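Side-chain contacts in putative molybdenum cofactor biosynthesis protein (Corynebacterium diphtheriae, PDB 2G2C), which is of unknown function but probably binds molybdopterin and takes part in the biosynthesis of the molybdenum cofactor: residues 89-92 with 93-97; 97-100 with 101-104; 53-56 with 57-61; 62-65 with 66-70. All blocks are in the same frame, centred on the assembly; numbering follows the deposited sequence.

Contact 1: 89-92 with 93-97; sequences EATA and SFIHT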
loop_
_atom_site.group_PDB
_atom_site.type_symbol
_atom_site.label_atom_id
_atom_site.label_comp_id
_atom_site.label_asym_id
_atom_site.label_seq_id
_atom_site.Cartn_x
_atom_site.Cartn_y
_atom_site.Cartn_z
ATOM N N GLU A 89 0.777 10.974 -4.612
ATOM C CA GLU A 89 -0.049 11.694 -5.594
ATOM C C GLU A 89 -0.831 10.677 -6.461
ATOM O O GLU A 89 -2.047 10.813 -6.692
ATOM C CB GLU A 89 0.805 12.602 -6.502
ATOM C CG GLU A 89 1.440 13.820 -5.775
ATOM C CD GLU A 89 2.734 13.524 -4.950
ATOM O OE1 GLU A 89 3.119 12.348 -4.706
ATOM O OE2 GLU A 89 3.381 14.524 -4.560
ATOM N N ALA A 90 -0.115 9.660 -6.939
ATOM C CA ALA A 90 -0.763 8.627 -7.747
ATOM C C ALA A 90 -1.891 7.955 -6.927
ATOM O O ALA A 90 -3.011 7.715 -7.404
ATOM C CB ALA A 90 0.285 7.575 -8.238
ATOM N N THR A 91 -1.593 7.646 -5.675
ATOM C CA THR A 91 -2.562 6.989 -4.834
ATOM C C THR A 91 -3.804 7.859 -4.608
ATOM O O THR A 91 -4.940 7.364 -4.674
ATOM C CB THR A 91 -1.921 6.588 -3.497
ATOM O OG1 THR A 91 -0.827 5.696 -3.755
ATOM C CG2 THR A 91 -2.977 5.924 -2.535
ATOM N N ALA A 92 -3.583 9.146 -4.327
ATOM C CA ALA A 92 -4.666 10.072 -4.007
ATOM C C ALA A 92 -5.688 10.099 -5.150
ATOM O O ALA A 92 -6.903 10.346 -4.906
ATOM C CB ALA A 92 -4.109 11.444 -3.786
ATOM N N SER A 93 -5.212 9.854 -6.383
ATOM C CA SER A 93 -6.142 9.926 -7.546
ATOM C C SER A 93 -7.262 8.894 -7.459
ATOM O O SER A 93 -8.296 9.063 -8.159
ATOM C CB SER A 93 -5.397 9.786 -8.882
ATOM O OG SER A 93 -4.963 8.460 -9.119
ATOM N N PHE A 94 -7.084 7.852 -6.618
ATOM C CA PHE A 94 -8.047 6.761 -6.463
ATOM C C PHE A 94 -8.881 6.893 -5.193
ATOM O O PHE A 94 -9.811 6.114 -4.993
ATOM C CB PHE A 94 -7.335 5.422 -6.352
ATOM C CG PHE A 94 -6.584 5.051 -7.593
ATOM C CD1 PHE A 94 -7.239 4.374 -8.637
ATOM C CD2 PHE A 94 -5.245 5.422 -7.759
ATOM C CE1 PHE A 94 -6.547 4.018 -9.800
ATOM C CE2 PHE A 94 -4.544 5.082 -8.947
ATOM C CZ PHE A 94 -5.195 4.374 -9.953
ATOM N N ILE A 95 -8.485 7.792 -4.286
ATOM C CA ILE A 95 -9.067 7.742 -2.938
ATOM C C ILE A 95 -10.402 8.451 -2.873
ATOM O O ILE A 95 -10.553 9.608 -3.331
ATOM C CB ILE A 95 -8.064 8.336 -1.904
ATOM C CG1 ILE A 95 -6.788 7.460 -1.852
ATOM C CG2 ILE A 95 -8.732 8.565 -0.555
ATOM C CD1 ILE A 95 -7.085 5.971 -1.610
ATOM N N HIS A 96 -11.352 7.742 -2.273
ATOM C CA HIS A 96 -12.682 8.268 -1.990
ATOM C C HIS A 96 -12.677 8.932 -0.613
ATOM O O HIS A 96 -13.192 10.037 -0.447
ATOM C CB HIS A 96 -13.700 7.106 -2.046
ATOM C CG HIS A 96 -15.110 7.489 -1.689
ATOM N ND1 HIS A 96 -15.491 7.817 -0.403
ATOM C CD2 HIS A 96 -16.252 7.491 -2.430
ATOM C CE1 HIS A 96 -16.790 8.091 -0.384
ATOM N NE2 HIS A 96 -17.272 7.908 -1.608
ATOM N N THR A 97 -12.132 8.212 0.377
ATOM C CA THR A 97 -12.072 8.700 1.753
ATOM C C THR A 97 -10.709 8.367 2.326
ATOM O O THR A 97 -10.273 7.207 2.283
ATOM C CB THR A 97 -13.147 7.990 2.631
ATOM O OG1 THR A 97 -14.467 8.256 2.116
ATOM C CG2 THR A 97 -13.068 8.409 4.107
HETATM O O HOH W 1 -9.457 11.313 -5.554
#
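Ala92 and Ile95 close a type I beta turn on the path from helix 87-92 to strand 97-98, and the contact shows how side chains help to serve carbonyls near the end of a helix. The turn bond runs from Ile95 N to Ala92 O (3.1 Å), and water 1 donates to both Ala92 O and Ile95 O, bridging the two. One residue earlier, Phe94 N reaches Thr91 O at 2.9 Å. Ala90 O receives two donors from the same residue. Ser93 OG, set between its own backbone N and carbonyl carbon (chi1 73°), donates over 2.7 Å, while Ser93 N adds a longer bond of 3.2 Å. The Phe94 ring turns its edge to the same row of oxygens: CD2 lies 3.2 Å from Ala90 O, and Thr91 O sits in the ring plane. On the buried side the side chains of Thr91 and Ile95 cross obliquely, with CG2 of Thr91 4.2 Å from CG1 of Ile95, both side chains also packing on Ile123. The serine hydroxyl thus supplements a bent bond from its own backbone N-H, and the polarised C-H edge of the phenylalanine probably suits the negative oxygens beside it.

Contact 2: 97-100 with 101-104; sequences TRCE and GLEQ
The guanidinium of Arg98 presents its edge to the carboxylate of Glu103 and one face to Glu100, whose CD stands 3.9 Å above the plane, offset toward the rim. At the edge the two flat groups are nearly coplanar, 13° apart, although the side chains that carry them cross at about a right angle. Arginine grips side-on with two nitrogens: NE donates to Glu103 OE2 at 2.8 Å and NH2 to Glu103 OE1 at 2.9 Å, each oxygen using its syn lone pair. This bidentate salt bridge spans the junction of strand 97-98 with helix 100-109, where Cys99 takes the N-cap position. The bends at chi2 (-86°) and chi3 (-66°) turn the guanidinium toward the end of Glu103, which extends to meet it. Glu103 OE2 also accepts from Val124 N, tying the helix start to the neighbouring strand and helping to fix the carboxylate. Glu100 OE1 and Glu103 OE1 are 5.0 Å apart, a like-charge approach that the arginine probably offsets. Behind the bridge the backbone begins its helical bonding: Glu103 N binds Cys99 O, and Gln104 N binds Glu100 O. Gln104 CG lies just beyond that second oxygen, 3.1 Å from Glu100 O. On another flank of the turn, apolar packing brings Leu102 CD1 to 3.8 Å from Cys99 CB.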
loop_
_atom_site.group_PDB
_atom_site.type_symbol
_atom_site.label_atom_id
_atom_site.label_comp_id
_atom_site.label_asym_id
_atom_site.label_seq_id
_atom_site.Cartn_x
_atom_site.Cartn_y
_atom_site.Cartn_z
ATOM N N THR A 97 -12.132 8.212 0.377
ATOM C CA THR A 97 -12.072 8.700 1.753
ATOM C C THR A 97 -10.709 8.367 2.326
ATOM O O THR A 97 -10.273 7.207 2.283
ATOM C CB THR A 97 -13.147 7.990 2.631
ATOM O OG1 THR A 97 -14.467 8.256 2.116
ATOM C CG2 THR A 97 -13.068 8.409 4.107
ATOM N N ARG A 98 -10.038 9.395 2.822
ATOM C CA ARG A 98 -8.736 9.219 3.451
ATOM C C ARG A 98 -8.899 8.725 4.878
ATOM O O ARG A 98 -9.953 8.953 5.526
ATOM C CB ARG A 98 -8.005 10.561 3.476
ATOM C CG ARG A 98 -7.463 10.951 2.155
ATOM C CD ARG A 98 -6.061 10.343 1.930
ATOM N NE ARG A 98 -5.083 10.903 2.862
ATOM C CZ ARG A 98 -4.523 12.107 2.753
ATOM N NH1 ARG A 98 -4.844 12.932 1.743
ATOM N NH2 ARG A 98 -3.629 12.501 3.655
ATOM N N CYS A 99 -7.882 8.010 5.364
ATOM C CA CYS A 99 -7.848 7.583 6.762
ATOM C C CYS A 99 -6.698 8.305 7.446
ATOM O O CYS A 99 -5.652 7.703 7.741
ATOM C CB CYS A 99 -7.653 6.069 6.858
ATOM S SG CYS A 99 -8.946 5.120 6.056
ATOM N N GLU A 100 -6.875 9.608 7.638
ATOM C CA GLU A 100 -5.763 10.445 8.128
ATOM C C GLU A 100 -5.339 10.120 9.555
ATOM O O GLU A 100 -4.163 10.277 9.885
ATOM C CB GLU A 100 -6.075 11.936 7.962
ATOM C CG GLU A 100 -6.223 12.243 6.495
ATOM C CD GLU A 100 -6.415 13.686 6.195
ATOM O OE1 GLU A 100 -5.654 14.529 6.749
ATOM O OE2 GLU A 100 -7.324 13.947 5.368
ATOM N N GLY A 101 -6.285 9.620 10.358
ATOM C CA GLY A 101 -6.008 9.123 11.722
ATOM C C GLY A 101 -4.981 7.997 11.648
ATOM O O GLY A 101 -4.048 7.942 12.434
ATOM N N LEU A 102 -5.161 7.062 10.711
ATOM C CA LEU A 102 -4.200 5.965 10.591
ATOM C C LEU A 102 -2.815 6.484 10.160
ATOM O O LEU A 102 -1.783 6.045 10.696
ATOM C CB LEU A 102 -4.710 4.899 9.623
ATOM C CG LEU A 102 -6.002 4.160 10.037
ATOM C CD1 LEU A 102 -6.463 3.108 8.991
ATOM C CD2 LEU A 102 -5.860 3.527 11.394
ATOM N N GLU A 103 -2.774 7.400 9.182
ATOM C CA GLU A 103 -1.518 8.047 8.834
ATOM C C GLU A 103 -0.838 8.657 10.053
ATOM O O GLU A 103 0.371 8.566 10.222
ATOM C CB GLU A 103 -1.746 9.183 7.817
ATOM C CG GLU A 103 -2.408 8.639 6.547
ATOM C CD GLU A 103 -2.822 9.693 5.556
ATOM O OE1 GLU A 103 -2.431 10.870 5.732
ATOM O OE2 GLU A 103 -3.546 9.317 4.597
ATOM N N GLN A 104 -1.629 9.352 10.850
ATOM C CA GLN A 104 -1.115 10.010 12.043
ATOM C C GLN A 104 -0.589 8.991 13.051
ATOM O O GLN A 104 0.476 9.227 13.666
ATOM C CB GLN A 104 -2.195 10.929 12.641
ATOM C CG GLN A 104 -2.446 12.109 11.704
ATOM C CD GLN A 104 -3.584 12.962 12.168
ATOM O OE1 GLN A 104 -3.896 12.986 13.365
ATOM N NE2 GLN A 104 -4.199 13.701 11.234
#

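Contact 3: 53-56 with 57-61; sequences EGYD and TVVEA
Tyr55 O accepts the straightest bond of this contact, from Val59 N at 2.9 Å with an N-H...O angle of 171°. Glu60 N follows with 3.0 Å to Asp56 O, whereas Val58 N makes a weak bond to Gly54 O. Together they set up the first turn of helix 55-67, the connection between the parallel strands 42-51 and 72-76 in a beta-alpha-beta crossover. Gly54 holds the N-cap position with a positive phi, at backbone angles where a beta carbon would press on the carbonyl oxygen of Glu53. With no side chain at the cap residue itself, the notable side-chain oxygen here belongs to Thr57. Its OG1 hydrogen-bonds Pro52 O, so a residue inside the helix reaches back to the chain ahead of it. Val58 packs on Val13 of strand 5-13 and on helix 87-92, and its CG2 rests 3.2 Å from Gly54 O. Farther out, Tyr55 swings its ring opposite the backbone N (chi1 -172°), which places it alongside the next turn. There Val59 CG2 stands over one face in a CH-pi contact, 4.0 Å from the ring centroid and 28° off the normal. The methyl is displaced toward one ring edge, with CE2 of Tyr55 nearest it at 3.5 Å.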
loop_
_atom_site.group_PDB
_atom_site.type_symbol
_atom_site.label_atom_id
_atom_site.label_comp_id
_atom_site.label_asym_id
_atom_site.label_seq_id
_atom_site.Cartn_x
_atom_site.Cartn_y
_atom_site.Cartn_z
ATOM N N GLU A 53 9.914 4.411 -10.291
ATOM C CA GLU A 53 9.263 5.564 -9.673
ATOM C C GLU A 53 8.481 6.389 -10.672
ATOM O O GLU A 53 8.831 6.459 -11.848
ATOM C CB GLU A 53 10.308 6.460 -9.021
ATOM C CG GLU A 53 10.991 5.719 -7.949
ATOM C CD GLU A 53 10.863 6.369 -6.615
ATOM O OE1 GLU A 53 9.811 7.046 -6.395
ATOM O OE2 GLU A 53 11.807 6.187 -5.803
ATOM N N GLY A 54 7.440 7.054 -10.201
ATOM C CA GLY A 54 6.747 8.036 -11.026
ATOM C C GLY A 54 5.244 7.988 -10.793
ATOM O O GLY A 54 4.720 7.033 -10.215
ATOM N N TYR A 55 4.538 8.988 -11.311
ATOM C CA TYR A 55 3.099 9.037 -11.229
ATOM C C TYR A 55 2.474 7.968 -12.146
ATOM O O TYR A 55 1.635 7.145 -11.705
ATOM C CB TYR A 55 2.648 10.422 -11.634
ATOM C CG TYR A 55 1.180 10.681 -11.419
ATOM C CD1 TYR A 55 0.721 11.296 -10.231
ATOM C CD2 TYR A 55 0.243 10.356 -12.412
ATOM C CE1 TYR A 55 -0.626 11.570 -10.038
ATOM C CE2 TYR A 55 -1.106 10.627 -12.242
ATOM C CZ TYR A 55 -1.546 11.249 -11.050
ATOM O OH TYR A 55 -2.897 11.513 -10.881
ATOM N N ASP A 56 2.854 7.971 -13.423
ATOM C CA ASP A 56 2.179 7.092 -14.368
ATOM C C ASP A 56 2.364 5.608 -14.048
ATOM O O ASP A 56 1.432 4.816 -14.182
ATOM C CB ASP A 56 2.651 7.408 -15.777
ATOM C CG ASP A 56 2.553 8.902 -16.102
ATOM O OD1 ASP A 56 1.519 9.306 -16.685
ATOM O OD2 ASP A 56 3.492 9.654 -15.755
ATOM N N THR A 57 3.572 5.243 -13.644
ATOM C CA THR A 57 3.856 3.838 -13.329
ATOM C C THR A 57 3.044 3.358 -12.118
ATOM O O THR A 57 2.491 2.243 -12.105
ATOM C CB THR A 57 5.328 3.624 -13.056
ATOM O OG1 THR A 57 5.790 4.633 -12.150
ATOM C CG2 THR A 57 6.062 3.707 -14.406
ATOM N N VAL A 58 2.971 4.198 -11.082
ATOM C CA VAL A 58 2.196 3.797 -9.889
ATOM C C VAL A 58 0.682 3.769 -10.181
ATOM O O VAL A 58 -0.025 2.817 -9.836
ATOM C CB VAL A 58 2.567 4.671 -8.693
ATOM C CG1 VAL A 58 1.692 4.369 -7.479
ATOM C CG2 VAL A 58 4.047 4.478 -8.366
ATOM N N VAL A 59 0.188 4.804 -10.878
ATOM C CA VAL A 59 -1.217 4.779 -11.309
ATOM C C VAL A 59 -1.566 3.515 -12.079
ATOM O O VAL A 59 -2.601 2.899 -11.812
ATOM C CB VAL A 59 -1.614 6.027 -12.173
ATOM C CG1 VAL A 59 -3.017 5.814 -12.838
ATOM C CG2 VAL A 59 -1.599 7.263 -11.314
ATOM N N GLU A 60 -0.715 3.140 -13.040
ATOM C CA GLU A 60 -1.014 1.948 -13.850
ATOM C C GLU A 60 -1.051 0.709 -12.963
ATOM O O GLU A 60 -1.928 -0.131 -13.096
ATOM C CB GLU A 60 0.031 1.778 -14.936
ATOM C CG GLU A 60 -0.160 0.568 -15.770
ATOM C CD GLU A 60 0.918 0.434 -16.826
ATOM O OE1 GLU A 60 2.140 0.667 -16.528
ATOM O OE2 GLU A 60 0.540 0.097 -17.969
ATOM N N ALA A 61 -0.073 0.587 -12.061
ATOM C CA ALA A 61 -0.042 -0.569 -11.157
ATOM C C ALA A 61 -1.261 -0.657 -10.219
ATOM O O ALA A 61 -1.799 -1.750 -9.976
ATOM C CB ALA A 61 1.261 -0.579 -10.370
#

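Contact 4: 62-65 with 66-70; sequences IATA and LKQGA
Ile62 places its CG2 methyl anti to its backbone N and beside its carbonyl carbon, while Leu66, with chi1 at -68°, carries CG beside its own N. The two side chains therefore run side by side, pointing the same way, and CG2 of Ile62 meets CD1 of Leu66 at 3.8 Å. Leu66 CG also comes within 3.3 Å of Ile62 O, past the end of the carbonyl, and that oxygen accepts the helical bond from Leu66 N at 2.9 Å. The same i to i+4 spacing pairs Thr64 with Gln68 on a more exposed flank: the threonine methyl CG2 packs 3.6 Å from NE2 of the extended glutamine. The hydroxyl of Thr64 turns elsewhere, donating to Glu60 O and accepting from water 2, which in turn makes a weak bond to Lys67 NZ. Helix 55-67 then stops in a Schellman motif. Gly69 takes a positive phi of 100°, where a beta carbon would crowd the carbonyl oxygen of Gln68, and the chain turns back on itself. Ala70 N reaches Ala65 O at 3.0 Å in the wide loop, and Gly69 N closes the inner one on Leu66 O, also at 3.0 Å. Reversal of the chain brings apolar groups from before and after the helix end together, as Schellman motifs commonly do. Both alanines pack against Ala9 of strand 5-13, and Ala65 CB faces Ala70 CB at 4.2 Å.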
loop_
_atom_site.group_PDB
_atom_site.type_symbol
_atom_site.label_atom_id
_atom_site.label_comp_id
_atom_site.label_asym_id
_atom_site.label_seq_id
_atom_site.Cartn_x
_atom_site.Cartn_y
_atom_site.Cartn_z
ATOM N N ILE A 62 -1.687 0.497 -9.666
ATOM C CA ILE A 62 -2.850 0.474 -8.798
ATOM C C ILE A 62 -4.134 0.145 -9.569
ATOM O O ILE A 62 -4.948 -0.671 -9.108
ATOM C CB ILE A 62 -3.008 1.818 -8.050
ATOM C CG1 ILE A 62 -1.828 2.015 -7.069
ATOM C CG2 ILE A 62 -4.306 1.841 -7.301
ATOM C CD1 ILE A 62 -1.810 3.406 -6.351
ATOM N N ALA A 63 -4.333 0.812 -10.712
ATOM C CA ALA A 63 -5.542 0.608 -11.504
ATOM C C ALA A 63 -5.606 -0.878 -11.938
ATOM O O ALA A 63 -6.675 -1.504 -11.915
ATOM C CB ALA A 63 -5.527 1.495 -12.728
ATOM N N THR A 64 -4.466 -1.442 -12.337
ATOM C CA THR A 64 -4.427 -2.856 -12.710
ATOM C C THR A 64 -4.823 -3.769 -11.537
ATOM O O THR A 64 -5.632 -4.703 -11.680
ATOM C CB THR A 64 -3.043 -3.230 -13.261
ATOM O OG1 THR A 64 -2.834 -2.542 -14.506
ATOM C CG2 THR A 64 -2.959 -4.718 -13.466
ATOM N N ALA A 65 -4.235 -3.518 -10.365
ATOM C CA ALA A 65 -4.599 -4.354 -9.226
ATOM C C ALA A 65 -6.091 -4.246 -8.877
ATOM O O ALA A 65 -6.744 -5.252 -8.569
ATOM C CB ALA A 65 -3.754 -4.007 -8.027
ATOM N N LEU A 66 -6.640 -3.026 -8.912
ATOM C CA LEU A 66 -8.071 -2.841 -8.637
ATOM C C LEU A 66 -8.924 -3.621 -9.659
ATOM O O LEU A 66 -9.908 -4.216 -9.286
ATOM C CB LEU A 66 -8.444 -1.364 -8.663
ATOM C CG LEU A 66 -7.843 -0.547 -7.506
ATOM C CD1 LEU A 66 -8.000 0.941 -7.850
ATOM C CD2 LEU A 66 -8.517 -0.830 -6.163
ATOM N N LYS A 67 -8.561 -3.550 -10.931
ATOM C CA LYS A 67 -9.298 -4.263 -11.999
ATOM C C LYS A 67 -9.289 -5.765 -11.752
ATOM O O LYS A 67 -10.268 -6.488 -12.051
ATOM C CB LYS A 67 -8.667 -3.951 -13.348
ATOM C CG LYS A 67 -9.113 -2.612 -13.931
ATOM C CD LYS A 67 -8.469 -2.302 -15.292
ATOM C CE LYS A 67 -8.540 -3.450 -16.259
ATOM N NZ LYS A 67 -7.949 -3.009 -17.570
ATOM N N GLN A 68 -8.163 -6.247 -11.213
ATOM C CA GLN A 68 -8.016 -7.691 -10.959
ATOM C C GLN A 68 -8.770 -8.124 -9.703
ATOM O O GLN A 68 -8.849 -9.329 -9.393
ATOM C CB GLN A 68 -6.543 -8.062 -10.903
ATOM C CG GLN A 68 -5.888 -7.811 -12.279
ATOM C CD GLN A 68 -4.486 -8.351 -12.454
ATOM O OE1 GLN A 68 -3.881 -8.917 -11.531
ATOM N NE2 GLN A 68 -3.947 -8.171 -13.671
ATOM N N GLY A 69 -9.361 -7.160 -9.003
ATOM C CA GLY A 69 -10.189 -7.465 -7.850
ATOM C C GLY A 69 -9.500 -7.279 -6.501
ATOM O O GLY A 69 -10.053 -7.685 -5.465
ATOM N N ALA A 70 -8.282 -6.718 -6.484
ATOM C CA ALA A 70 -7.651 -6.503 -5.163
ATOM C C ALA A 70 -8.455 -5.523 -4.311
ATOM O O ALA A 70 -8.902 -4.464 -4.787
ATOM C CB ALA A 70 -6.247 -5.989 -5.343
HETATM O O HOH W 2 -4.723 -3.510 -16.545
#

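Overall arrangement
Contacts 3 and 4 are the beginning and the end of one helix, 55-67, their centres 13 Å apart. Contact 1 lies against the side of that helix: Ala90 CB fits between Val58 CG1 and Val59 CG2, each 3.6 Å away, and the Phe94 ring reaches into contact 4, where CD1 of Phe94 meets CD1 of Leu66 at 3.6 Å. Contact 2 continues the chain from contact 1 through the shared Thr97 and stands apart from the helix, its centre 22 Å from those of contacts 3 and 4. The bound sodium ion is nearest contact 3, about 7 Å from the Glu53 side chain, and about 10 Å from that of Glu89 in contact 1.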